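Local coordinates for DNA-entry nuclease inhibitor (Bacillus subtilis subsp. subtilis, PDB 4MQD), which inhibits the DNA-entry nuclease and plays a part in making competent cells transformable, as a subunit of a complex that governs binding and entry of donor DNA, at residues His18-Phe23 / Leu111-Val116. Numbering follows the deposited sequence.
Sequences HQFTVF and LTCWTV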
# COMPACT_ATOMS: atom_id res chain seq x y z
N HIS A 18 -14.89 16.57 -10.14
CA HIS A 18 -14.63 15.39 -9.32
C HIS A 18 -14.55 14.08 -10.10
O HIS A 18 -15.08 13.05 -9.65
CB HIS A 18 -15.70 15.28 -8.22
CG HIS A 18 -15.79 16.50 -7.36
ND1 HIS A 18 -16.60 17.57 -7.67
CD2 HIS A 18 -15.17 16.82 -6.20
CE1 HIS A 18 -16.47 18.50 -6.74
NE2 HIS A 18 -15.61 18.07 -5.84
N GLN A 19 -13.90 14.10 -11.26
CA GLN A 19 -13.78 12.90 -12.08
C GLN A 19 -12.63 12.97 -13.09
O GLN A 19 -12.16 14.05 -13.45
CB GLN A 19 -15.09 12.64 -12.83
CG GLN A 19 -15.32 13.50 -14.06
CD GLN A 19 -16.74 13.44 -14.58
OE1 GLN A 19 -17.06 12.66 -15.48
NE2 GLN A 19 -17.62 14.24 -13.99
N PHE A 20 -12.19 11.79 -13.50
CA PHE A 20 -11.34 11.62 -14.68
C PHE A 20 -11.74 10.31 -15.34
O PHE A 20 -12.30 9.43 -14.69
CB PHE A 20 -9.85 11.63 -14.32
CG PHE A 20 -9.44 10.55 -13.36
CD1 PHE A 20 -9.04 9.30 -13.84
CD2 PHE A 20 -9.45 10.77 -12.00
CE1 PHE A 20 -8.66 8.30 -12.96
CE2 PHE A 20 -9.07 9.77 -11.11
CZ PHE A 20 -8.68 8.54 -11.60
N THR A 21 -11.46 10.19 -16.64
CA THR A 21 -12.01 9.09 -17.43
C THR A 21 -10.94 8.37 -18.23
O THR A 21 -10.12 8.99 -18.90
CB THR A 21 -13.10 9.62 -18.38
OG1 THR A 21 -14.13 10.26 -17.61
CG2 THR A 21 -13.72 8.48 -19.20
N VAL A 22 -10.97 7.04 -18.14
CA VAL A 22 -10.11 6.17 -18.93
C VAL A 22 -10.92 5.68 -20.13
O VAL A 22 -12.00 5.11 -19.94
CB VAL A 22 -9.63 4.96 -18.11
CG1 VAL A 22 -8.69 4.08 -18.93
CG2 VAL A 22 -8.98 5.42 -16.81
N PHE A 23 -10.42 5.89 -21.34
CA PHE A 23 -11.17 5.55 -22.55
C PHE A 23 -10.29 5.10 -23.71
O PHE A 23 -9.06 5.23 -23.68
CB PHE A 23 -12.08 6.71 -22.97
CG PHE A 23 -11.36 8.01 -23.20
CD1 PHE A 23 -10.97 8.80 -22.13
CD2 PHE A 23 -11.10 8.46 -24.48
CE1 PHE A 23 -10.32 10.01 -22.33
CE2 PHE A 23 -10.45 9.66 -24.70
CZ PHE A 23 -10.06 10.44 -23.62
N LEU A 111 -8.91 -3.45 -14.17
CA LEU A 111 -8.41 -2.11 -13.93
C LEU A 111 -8.73 -1.69 -12.50
O LEU A 111 -9.91 -1.58 -12.13
CB LEU A 111 -9.03 -1.12 -14.92
CG LEU A 111 -8.38 0.26 -15.01
CD1 LEU A 111 -6.99 0.16 -15.64
CD2 LEU A 111 -9.26 1.21 -15.81
N THR A 112 -7.69 -1.45 -11.70
CA THR A 112 -7.85 -1.03 -10.32
C THR A 112 -7.39 0.42 -10.15
O THR A 112 -6.34 0.80 -10.67
CB THR A 112 -7.07 -1.94 -9.35
OG1 THR A 112 -7.55 -3.28 -9.48
CG2 THR A 112 -7.24 -1.48 -7.91
N CYS A 113 -8.17 1.21 -9.41
CA CYS A 113 -7.82 2.60 -9.12
C CYS A 113 -7.77 2.83 -7.61
O CYS A 113 -8.78 2.67 -6.92
CB CYS A 113 -8.83 3.55 -9.76
SG CYS A 113 -8.49 5.31 -9.47
N TRP A 114 -6.60 3.20 -7.11
CA TRP A 114 -6.44 3.57 -5.70
C TRP A 114 -6.44 5.08 -5.57
O TRP A 114 -5.70 5.76 -6.29
CB TRP A 114 -5.12 3.03 -5.14
CG TRP A 114 -5.05 1.55 -4.95
CD1 TRP A 114 -5.38 0.84 -3.83
CD2 TRP A 114 -4.57 0.59 -5.90
NE1 TRP A 114 -5.16 -0.50 -4.03
CE2 TRP A 114 -4.66 -0.68 -5.30
CE3 TRP A 114 -4.08 0.69 -7.21
CZ2 TRP A 114 -4.28 -1.85 -5.95
CZ3 TRP A 114 -3.70 -0.47 -7.86
CH2 TRP A 114 -3.80 -1.73 -7.24
N THR A 115 -7.25 5.60 -4.66
CA THR A 115 -7.25 7.02 -4.33
C THR A 115 -6.29 7.28 -3.17
O THR A 115 -6.52 6.80 -2.06
CB THR A 115 -8.66 7.52 -3.95
OG1 THR A 115 -9.55 7.32 -5.05
CG2 THR A 115 -8.64 9.00 -3.58
N VAL A 116 -5.22 8.03 -3.45
CA VAL A 116 -4.21 8.37 -2.45
C VAL A 116 -4.19 9.89 -2.27
O VAL A 116 -3.55 10.60 -3.05
CB VAL A 116 -2.81 7.88 -2.87
CG1 VAL A 116 -1.80 8.11 -1.76
CG2 VAL A 116 -2.86 6.41 -3.27
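The sulfur of Cys-113 meets the Phe-20 ring at its edge, with SG 3.9 Å from CZ, the far corner of the ring. Cys-113 SG lies 5.2 Å from the Phe-20 ring centroid, close to the ring plane, which makes this an edge-on sulfur-aromatic contact. Two residues further along strand 19-24, and two residues back on strand 107-116, Val-22 CG1 and Leu-111 CD2 touch methyl to methyl at 4.3 Å, a looser van der Waals contact. No hydrogen bond joins the two segments; side chains alone bridge them, and even the nearest CA atoms, those of Val-22 and Leu-111, stay 9.8 Å apart. In Cys-113 the thiol is turned opposite the backbone N (chi1 -179°), which carries SG out from its strand to the rim of the phenyl group. Tyr-128 packs edge-to-face with the Phe-20 ring, while Ile-130 touches both Phe-20 and Leu-111. Phe-83 likewise touches both Val-22 and Leu-111. All four contacting residues are buried near the centre of the chain, where two sheets face each other as in a beta-sandwich: strand 19-24, between 49-53 and 90-93, meets strand 107-116, flanked by 127-134 and 77-85.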